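Local coordinates for protein Hpr(Ser) kinase (Coxiella burnetii, PDB 3TQF) that probably phosphorylates a serine of the phosphocarrier protein HPr and, as a bifunctional kinase/phosphatase, removes that phosphate again, at residues Asn10-Asp15 with Val19-Glu24; Leu97-Val102 with Leu143-Leu148; Ile78-Leu83 with Asp87-Gln92. One frame throughout, in Å; residues are numbered along the deposited sequence.

In the fold
The three contacts lie in the part of the chain assigned to the HPr serine kinase C-terminal domain. Interaction 1, a hairpin of strands 10-14 and 17-23, sits near the middle of the molecule. Its second strand runs beside strand 92-102, which interaction 2 packs against helix 141-165; the two centres are about 8 Å apart, and the backbones of L20 and I99 are probably hydrogen-bonded. Interaction 3 comes between them in sequence but lies further out, about 15 Å from interaction 1 and 21 Å from interaction 2, centre to centre. The first two thus build the central sheet and cover it, whereas the third packs short helix 80-84 against the loop that leads into strand 92-102.

Interaction 1. Residues Asn10-Asp15 with Val19-Glu24; sequences NFLVID and VLITGE
N10 and L12 face I21 and V19 across a ladder of four backbone hydrogen bonds, two at each of these pairs. At the N10-I21 pair, N10 N gives to I21 O at 3.0 Å and I21 N returns a bond to N10 O at 2.8 Å. The L12-V19 pair repeats the exchange, with L12 N to V19 O at 3.0 Å and V19 N to L12 O at 2.7 Å; all four are close to straight at the hydrogen. Between them F11 and L20 form a non-hydrogen-bonded pair, where the weaker C-H···O contact of L20 CA with N10 O, 3.3 Å long, adds to the seam.

This is an antiparallel beta hairpin within the large mixed sheet of the domain. Strand 17-23 leads from it toward G23 and the loop before helix 29-38, whose sequence and geometry are consistent with a Walker A P-loop, as expected for this kinase family; a bound phosphate ion, probably from the crystallisation liquor, though such ions often mark pockets, lies about 5 Å from the N10 side chain.

Apolar contacts occur on both faces. F11 brings CD1 and CE1 obliquely to L20 CD2, a flat ring and a branched tip sharing the face that also receives V95. On the opposite face, L12 CD1 meets I21 CG1 at 4.1 Å, and I14 reaches V19 CG2 with CB and CD1. In I14, CG1 lies beside the backbone N (chi1 -54°) and the chain then runs extended to CD1, which brings that methyl over V19. Beta-branched V19, I14 and I21 suit extended backbone and fill this buried face, against which helix 29-38 packs, touching N10 and L12.

The side-chain oxygen of N10 finds its partner outside the hairpin: OD1 accepts from D47 N, which satisfies this acceptor in a buried place.

Interaction 2. Residues Leu97-Val102 with Leu143-Leu148; sequences LSISLV and LLIETL
In I99, CG1 lies beside the backbone N (chi1 -61°) and the chain continues to CD1 (chi2 172°), an extended shape that carries CD1 from strand 97-102 toward I145 and L148. L148 has its CG anti to the backbone N (chi1 -172°), and its CD2 branch reaches back to the strand. The two side chains meet tip to tip, I99 CD1 lying 3.6 Å from L148 CD2.

I145, one helical turn before L148, runs past I99 in the opposite direction. Its CG2 comes within 4.1 Å of I99 CD1, while its CD1 lies near I99 CG2, so both branches of each isoleucine are used. The CD1 of I145 also meets L101 CD2 at 3.9 Å. Branched aliphatic chains suit this buried, purely apolar interface: isoleucine is at ease in the strand, and the leucines L101 and L148 extend a branched end into the contact.

Within the helix, T147 turns its hydroxyl back on the backbone, OG1 donating to L143 O at 2.6 Å; the threonine's polar end is thereby satisfied by its own helix.

The contact sets helix 141-165 over the sheet, against strand 92-102. I99 also touches V19 and I21 of adjoining strand 17-23, L148 touches I131 of strand 126-134, and the helix's L144 and T147 pack on L34 of the second subunit.

Interaction 3. Residues Ile78-Leu83 with Asp87-Gln92; sequences IDVPKL and DAVVNQ
V80 and P81 meet A88 and V89 where the chain folds back on itself through a strand-to-helix junction: strand 76-79, half of a two-stranded antiparallel hairpin, passes at once into the short helix 80-84, and the loop beyond it, which opens with a 3-10 turn, returns alongside.

V89 carries much of the contact. Its CB points toward the helix but stays behind the methyls, touching neither V80 nor P81 itself. From CB the branches divide. CG1, anti to the backbone N (chi1 -174°), takes no close part in the contact, while CG2 swings beside the backbone N and does the touching. It lies against the CD-CG bond of the proline ring, 3.6 Å from P81 CD and 3.7 Å from P81 CG, and the same methyl also comes to 3.9 Å from V80 CG1. One methyl therefore meets the first two residues of the helix, V80 and P81.

A88 adds a smaller patch, its CB standing 4.1 Å from V80 CG1. A short side chain suits this place, since V80 and A88 both also pack on I37 of helix 29-38, and V80 reaches L43 of strand 42-45 as well. The contact thus joins helix 80-84 and the loop after it beside helix 29-38. L83 O accepts a hydrogen bond from R150 of the third subunit, so the short helix takes part in the assembly.

The residue types fit a helix start. Proline has no amide hydrogen to donate, and the first turn of a helix requires none from its backbone. D79 occupies the N-cap: its backbone O accepts from L83 N at 3.2 Å, while its side-chain OD1 receives K82 N in a straight but weak capping bond of 3.4 Å.

Interaction 1. Residues Asn10-Asp15 with Val19-Glu24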
loop_
_atom_site.group_PDB
_atom_site.type_symbol
_atom_site.label_atom_id
_atom_site.label_comp_id
_atom_site.label_asym_id
_atom_site.label_seq_id
_atom_site.Cartn_x
_atom_site.Cartn_y
_atom_site.Cartn_z
ATOM N N ASN A 10 6.085 -0.162 20.059
ATOM C CA ASN A 10 6.546 -1.215 19.162
ATOM C C ASN A 10 7.999 -0.930 18.826
ATOM O O ASN A 10 8.391 0.227 18.727
ATOM C CB ASN A 10 5.708 -1.270 17.887
ATOM C CG ASN A 10 4.235 -1.512 18.162
ATOM O OD1 ASN A 10 3.859 -1.983 19.232
ATOM N ND2 ASN A 10 3.393 -1.180 17.191
ATOM N N PHE A 11 8.792 -1.983 18.656
ATOM C CA PHE A 11 10.219 -1.840 18.400
ATOM C C PHE A 11 10.600 -2.658 17.182
ATOM O O PHE A 11 10.462 -3.876 17.177
ATOM C CB PHE A 11 11.018 -2.286 19.631
ATOM C CG PHE A 11 12.474 -1.900 19.603
ATOM C CD1 PHE A 11 12.885 -0.665 19.132
ATOM C CD2 PHE A 11 13.430 -2.767 20.095
ATOM C CE1 PHE A 11 14.225 -0.314 19.123
ATOM C CE2 PHE A 11 14.777 -2.425 20.095
ATOM C CZ PHE A 11 15.174 -1.195 19.607
ATOM N N LEU A 12 11.063 -1.966 16.145
ATOM C CA LEU A 12 11.419 -2.587 14.875
ATOM C C LEU A 12 12.843 -2.191 14.501
ATOM O O LEU A 12 13.320 -1.126 14.897
ATOM C CB LEU A 12 10.458 -2.119 13.781
ATOM C CG LEU A 12 8.963 -2.318 14.051
ATOM C CD1 LEU A 12 8.148 -1.213 13.433
ATOM C CD2 LEU A 12 8.505 -3.675 13.541
ATOM N N VAL A 13 13.520 -3.051 13.744
ATOM C CA VAL A 13 14.780 -2.678 13.125
ATOM C C VAL A 13 14.473 -2.275 11.687
ATOM O O VAL A 13 13.927 -3.074 10.920
ATOM C CB VAL A 13 15.806 -3.820 13.162
ATOM C CG1 VAL A 13 17.112 -3.382 12.505
ATOM C CG2 VAL A 13 16.056 -4.259 14.600
ATOM N N ILE A 14 14.795 -1.024 11.346
ATOM C CA ILE A 14 14.551 -0.466 10.024
ATOM C C ILE A 14 15.813 0.204 9.511
ATOM O O ILE A 14 16.279 1.180 10.094
ATOM C CB ILE A 14 13.451 0.600 10.051
ATOM C CG1 ILE A 14 12.169 0.052 10.687
ATOM C CG2 ILE A 14 13.176 1.099 8.642
ATOM C CD1 ILE A 14 11.075 1.108 10.883
ATOM N N ASP A 15 16.358 -0.321 8.416
ATOM C CA ASP A 15 17.580 0.201 7.806
ATOM C C ASP A 15 18.701 0.308 8.838
ATOM O O ASP A 15 19.360 1.336 8.938
ATOM C CB ASP A 15 17.298 1.562 7.148
ATOM C CG ASP A 15 18.440 2.041 6.260
ATOM O OD1 ASP A 15 19.199 1.196 5.739
ATOM O OD2 ASP A 15 18.578 3.269 6.086
ATOM N N VAL A 19 14.004 1.326 15.902
ATOM C CA VAL A 19 12.998 2.381 15.867
ATOM C C VAL A 19 11.823 2.035 16.777
ATOM O O VAL A 19 11.213 0.979 16.629
ATOM C CB VAL A 19 12.469 2.577 14.436
ATOM C CG1 VAL A 19 11.395 3.663 14.398
ATOM C CG2 VAL A 19 13.627 2.901 13.481
ATOM N N LEU A 20 11.527 2.932 17.718
ATOM C CA LEU A 20 10.378 2.803 18.615
ATOM C C LEU A 20 9.173 3.523 18.012
ATOM O O LEU A 20 9.281 4.689 17.655
ATOM C CB LEU A 20 10.699 3.433 19.973
ATOM C CG LEU A 20 11.869 2.866 20.782
ATOM C CD1 LEU A 20 12.180 3.757 21.968
ATOM C CD2 LEU A 20 11.557 1.462 21.249
ATOM N N ILE A 21 8.034 2.842 17.906
ATOM C CA ILE A 21 6.803 3.458 17.381
ATOM C C ILE A 21 5.735 3.601 18.466
ATOM O O ILE A 21 5.397 2.638 19.149
ATOM C CB ILE A 21 6.183 2.652 16.240
ATOM C CG1 ILE A 21 7.210 2.365 15.140
ATOM C CG2 ILE A 21 5.019 3.416 15.657
ATOM C CD1 ILE A 21 7.391 3.497 14.183
ATOM N N THR A 22 5.192 4.812 18.575
ATOM C CA THR A 22 4.251 5.192 19.623
ATOM C C THR A 22 3.055 5.923 19.012
ATOM O O THR A 22 3.133 6.421 17.890
ATOM C CB THR A 22 4.972 6.086 20.672
ATOM O OG1 THR A 22 5.254 5.312 21.844
ATOM C CG2 THR A 22 4.141 7.299 21.068
ATOM N N GLY A 23 1.949 5.977 19.746
ATOM C CA GLY A 23 0.763 6.702 19.294
ATOM C C GLY A 23 -0.488 6.312 20.057
ATOM O O GLY A 23 -0.457 5.406 20.893
ATOM N N GLU A 24 -1.593 6.989 19.758
ATOM C CA GLU A 24 -2.884 6.677 20.374
ATOM C C GLU A 24 -3.326 5.269 20.018
ATOM O O GLU A 24 -2.768 4.638 19.112
ATOM C CB GLU A 24 -3.963 7.661 19.918
ATOM C CG GLU A 24 -3.761 9.082 20.402
ATOM C CD GLU A 24 -4.858 10.023 19.935
ATOM O OE1 GLU A 24 -6.035 9.599 19.900
ATOM O OE2 GLU A 24 -4.545 11.191 19.607
#

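Interaction 2. Residues Leu97-Val102 with Leu143-Leu148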
loop_
_atom_site.group_PDB
_atom_site.type_symbol
_atom_site.label_atom_id
_atom_site.label_comp_id
_atom_site.label_asym_id
_atom_site.label_seq_id
_atom_site.Cartn_x
_atom_site.Cartn_y
_atom_site.Cartn_z
ATOM N N LEU A 97 16.076 5.628 17.282
ATOM C CA LEU A 97 15.076 6.630 16.958
ATOM C C LEU A 97 13.751 6.277 17.607
ATOM O O LEU A 97 13.432 5.103 17.790
ATOM C CB LEU A 97 14.906 6.710 15.441
ATOM C CG LEU A 97 13.862 7.657 14.848
ATOM C CD1 LEU A 97 14.278 9.106 15.019
ATOM C CD2 LEU A 97 13.651 7.325 13.378
ATOM N N SER A 98 12.988 7.310 17.947
ATOM C CA SER A 98 11.652 7.160 18.495
ATOM C C SER A 98 10.692 7.972 17.639
ATOM O O SER A 98 10.802 9.187 17.584
ATOM C CB SER A 98 11.632 7.663 19.935
ATOM O OG SER A 98 10.309 7.902 20.384
ATOM N N ILE A 99 9.767 7.306 16.959
ATOM C CA ILE A 99 8.759 7.998 16.162
ATOM C C ILE A 99 7.426 7.974 16.893
ATOM O O ILE A 99 6.972 6.927 17.344
ATOM C CB ILE A 99 8.583 7.371 14.769
ATOM C CG1 ILE A 99 9.888 7.447 13.977
ATOM C CG2 ILE A 99 7.475 8.079 14.001
ATOM C CD1 ILE A 99 9.847 6.678 12.685
ATOM N N SER A 100 6.811 9.144 17.003
ATOM C CA SER A 100 5.533 9.307 17.676
ATOM C C SER A 100 4.491 9.708 16.639
ATOM O O SER A 100 4.526 10.825 16.128
ATOM C CB SER A 100 5.655 10.377 18.759
ATOM O OG SER A 100 4.471 10.463 19.522
ATOM N N LEU A 101 3.580 8.785 16.325
ATOM C CA LEU A 101 2.550 9.011 15.312
ATOM C C LEU A 101 1.455 9.880 15.891
ATOM O O LEU A 101 0.827 9.503 16.872
ATOM C CB LEU A 101 1.948 7.687 14.846
ATOM C CG LEU A 101 2.890 6.671 14.192
ATOM C CD1 LEU A 101 2.144 5.379 13.939
ATOM C CD2 LEU A 101 3.483 7.216 12.901
ATOM N N VAL A 102 1.229 11.037 15.275
ATOM C CA VAL A 102 0.310 12.043 15.795
ATOM C C VAL A 102 -0.786 12.337 14.785
ATOM O O VAL A 102 -0.541 12.320 13.582
ATOM C CB VAL A 102 1.056 13.356 16.097
ATOM C CG1 VAL A 102 0.092 14.432 16.584
ATOM C CG2 VAL A 102 2.152 13.112 17.120
ATOM N N LEU A 143 5.744 3.126 3.644
ATOM C CA LEU A 143 6.774 3.724 2.802
ATOM C C LEU A 143 7.247 5.040 3.406
ATOM O O LEU A 143 8.425 5.365 3.336
ATOM C CB LEU A 143 6.249 3.950 1.382
ATOM C CG LEU A 143 7.211 4.604 0.387
ATOM C CD1 LEU A 143 8.365 3.684 0.063
ATOM C CD2 LEU A 143 6.470 4.999 -0.872
ATOM N N LEU A 144 6.326 5.792 3.998
ATOM C CA LEU A 144 6.663 7.082 4.579
ATOM C C LEU A 144 7.581 6.921 5.778
ATOM O O LEU A 144 8.585 7.620 5.899
ATOM C CB LEU A 144 5.393 7.841 4.975
ATOM C CG LEU A 144 4.431 8.186 3.827
ATOM C CD1 LEU A 144 3.322 9.097 4.320
ATOM C CD2 LEU A 144 5.165 8.815 2.666
ATOM N N ILE A 145 7.239 5.981 6.651
ATOM C CA ILE A 145 8.034 5.691 7.841
ATOM C C ILE A 145 9.393 5.102 7.474
ATOM O O ILE A 145 10.400 5.438 8.084
ATOM C CB ILE A 145 7.279 4.735 8.778
ATOM C CG1 ILE A 145 6.048 5.437 9.362
ATOM C CG2 ILE A 145 8.186 4.235 9.908
ATOM C CD1 ILE A 145 6.371 6.536 10.349
ATOM N N GLU A 146 9.428 4.233 6.474
ATOM C CA GLU A 146 10.702 3.701 5.979
ATOM C C GLU A 146 11.587 4.819 5.447
ATOM O O GLU A 146 12.785 4.839 5.696
ATOM C CB GLU A 146 10.469 2.658 4.880
ATOM C CG GLU A 146 11.745 2.181 4.191
ATOM C CD GLU A 146 11.464 1.249 3.039
ATOM O OE1 GLU A 146 11.215 0.053 3.278
ATOM O OE2 GLU A 146 11.490 1.712 1.886
ATOM N N THR A 147 10.985 5.740 4.706
ATOM C CA THR A 147 11.709 6.874 4.132
ATOM C C THR A 147 12.183 7.836 5.223
ATOM O O THR A 147 13.299 8.350 5.156
ATOM C CB THR A 147 10.838 7.626 3.114
ATOM O OG1 THR A 147 10.338 6.697 2.146
ATOM C CG2 THR A 147 11.639 8.698 2.404
ATOM N N LEU A 148 11.334 8.063 6.223
ATOM C CA LEU A 148 11.683 8.899 7.370
ATOM C C LEU A 148 12.896 8.353 8.109
ATOM O O LEU A 148 13.753 9.120 8.552
ATOM C CB LEU A 148 10.512 8.972 8.343
ATOM C CG LEU A 148 10.641 9.949 9.506
ATOM C CD1 LEU A 148 10.450 11.382 9.031
ATOM C CD2 LEU A 148 9.629 9.600 10.579
#

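Interaction 3. Residues Ile78-Leu83 with Asp87-Gln92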
loop_
_atom_site.group_PDB
_atom_site.type_symbol
_atom_site.label_atom_id
_atom_site.label_comp_id
_atom_site.label_asym_id
_atom_site.label_seq_id
_atom_site.Cartn_x
_atom_site.Cartn_y
_atom_site.Cartn_z
ATOM N N ILE A 78 -0.314 -13.311 15.098
ATOM C CA ILE A 78 0.460 -13.596 13.903
ATOM C C ILE A 78 1.845 -14.090 14.310
ATOM O O ILE A 78 2.651 -13.318 14.831
ATOM C CB ILE A 78 0.636 -12.331 13.024
ATOM C CG1 ILE A 78 -0.721 -11.757 12.610
ATOM C CG2 ILE A 78 1.468 -12.645 11.783
ATOM C CD1 ILE A 78 -0.619 -10.424 11.897
ATOM N N ASP A 79 2.109 -15.374 14.080
ATOM C CA ASP A 79 3.444 -15.945 14.257
ATOM C C ASP A 79 4.316 -15.438 13.111
ATOM O O ASP A 79 4.382 -16.061 12.056
ATOM C CB ASP A 79 3.371 -17.479 14.258
ATOM C CG ASP A 79 4.691 -18.145 14.641
ATOM O OD1 ASP A 79 5.746 -17.480 14.623
ATOM O OD2 ASP A 79 4.668 -19.355 14.960
ATOM N N VAL A 80 4.974 -14.301 13.326
ATOM C CA VAL A 80 5.731 -13.630 12.268
ATOM C C VAL A 80 6.840 -14.498 11.663
ATOM O O VAL A 80 6.990 -14.521 10.445
ATOM C CB VAL A 80 6.310 -12.267 12.743
ATOM C CG1 VAL A 80 7.316 -11.724 11.742
ATOM C CG2 VAL A 80 5.190 -11.263 12.969
ATOM N N PRO A 81 7.620 -15.205 12.503
ATOM C CA PRO A 81 8.618 -16.136 11.972
ATOM C C PRO A 81 8.046 -17.180 11.019
ATOM O O PRO A 81 8.603 -17.401 9.945
ATOM C CB PRO A 81 9.161 -16.815 13.228
ATOM C CG PRO A 81 9.016 -15.816 14.278
ATOM C CD PRO A 81 7.799 -14.997 13.950
ATOM N N LYS A 82 6.944 -17.812 11.410
ATOM C CA LYS A 82 6.301 -18.815 10.570
ATOM C C LYS A 82 5.935 -18.243 9.196
ATOM O O LYS A 82 6.136 -18.906 8.178
ATOM C CB LYS A 82 5.045 -19.364 11.257
ATOM C CG LYS A 82 4.393 -20.561 10.548
ATOM C CD LYS A 82 4.763 -21.888 11.189
ATOM C CE LYS A 82 4.229 -23.061 10.376
ATOM N NZ LYS A 82 4.352 -24.362 11.102
ATOM N N LEU A 83 5.414 -17.017 9.175
ATOM C CA LEU A 83 4.880 -16.415 7.951
ATOM C C LEU A 83 5.899 -15.621 7.138
ATOM O O LEU A 83 5.741 -15.490 5.928
ATOM C CB LEU A 83 3.686 -15.502 8.271
ATOM C CG LEU A 83 2.371 -16.140 8.741
ATOM C CD1 LEU A 83 1.252 -15.120 8.674
ATOM C CD2 LEU A 83 2.004 -17.363 7.927
ATOM N N ASP A 87 14.630 -14.788 9.811
ATOM C CA ASP A 87 15.334 -13.497 9.750
ATOM C C ASP A 87 14.413 -12.272 9.872
ATOM O O ASP A 87 14.896 -11.144 9.890
ATOM C CB ASP A 87 16.157 -13.394 8.454
ATOM C CG ASP A 87 17.193 -14.511 8.315
ATOM O OD1 ASP A 87 17.426 -15.256 9.297
ATOM O OD2 ASP A 87 17.776 -14.647 7.215
ATOM N N ALA A 88 13.101 -12.489 9.947
ATOM C CA ALA A 88 12.131 -11.394 10.096
ATOM C C ALA A 88 11.992 -10.899 11.540
ATOM O O ALA A 88 11.369 -9.869 11.785
ATOM C CB ALA A 88 10.768 -11.827 9.569
ATOM N N VAL A 89 12.556 -11.645 12.491
ATOM C CA VAL A 89 12.530 -11.265 13.905
ATOM C C VAL A 89 13.941 -11.256 14.495
ATOM O O VAL A 89 14.797 -12.049 14.106
ATOM C CB VAL A 89 11.658 -12.228 14.734
ATOM C CG1 VAL A 89 11.534 -11.737 16.166
ATOM C CG2 VAL A 89 10.283 -12.378 14.107
ATOM N N VAL A 90 14.159 -10.350 15.443
ATOM C CA VAL A 90 15.438 -10.202 16.130
ATOM C C VAL A 90 15.173 -10.101 17.627
ATOM O O VAL A 90 14.179 -9.505 18.037
ATOM C CB VAL A 90 16.192 -8.952 15.603
ATOM C CG1 VAL A 90 16.754 -8.126 16.734
ATOM C CG2 VAL A 90 17.287 -9.363 14.617
ATOM N N ASN A 91 16.047 -10.691 18.441
ATOM C CA ASN A 91 15.816 -10.731 19.894
ATOM C C ASN A 91 16.197 -9.439 20.630
ATOM O O ASN A 91 15.643 -9.149 21.691
ATOM C CB ASN A 91 16.472 -11.961 20.547
ATOM C CG ASN A 91 17.993 -11.942 20.478
ATOM O OD1 ASN A 91 18.595 -11.105 19.805
ATOM N ND2 ASN A 91 18.621 -12.880 21.181
ATOM N N GLN A 92 17.131 -8.671 20.072
ATOM C CA GLN A 92 17.471 -7.359 20.621
ATOM C C GLN A 92 18.149 -6.449 19.598
ATOM O O GLN A 92 18.586 -6.899 18.541
ATOM C CB GLN A 92 18.358 -7.498 21.865
ATOM C CG GLN A 92 19.618 -8.315 21.664
ATOM C CD GLN A 92 20.583 -8.188 22.828
ATOM O OE1 GLN A 92 20.371 -8.763 23.897
ATOM N NE2 GLN A 92 21.659 -7.438 22.621
#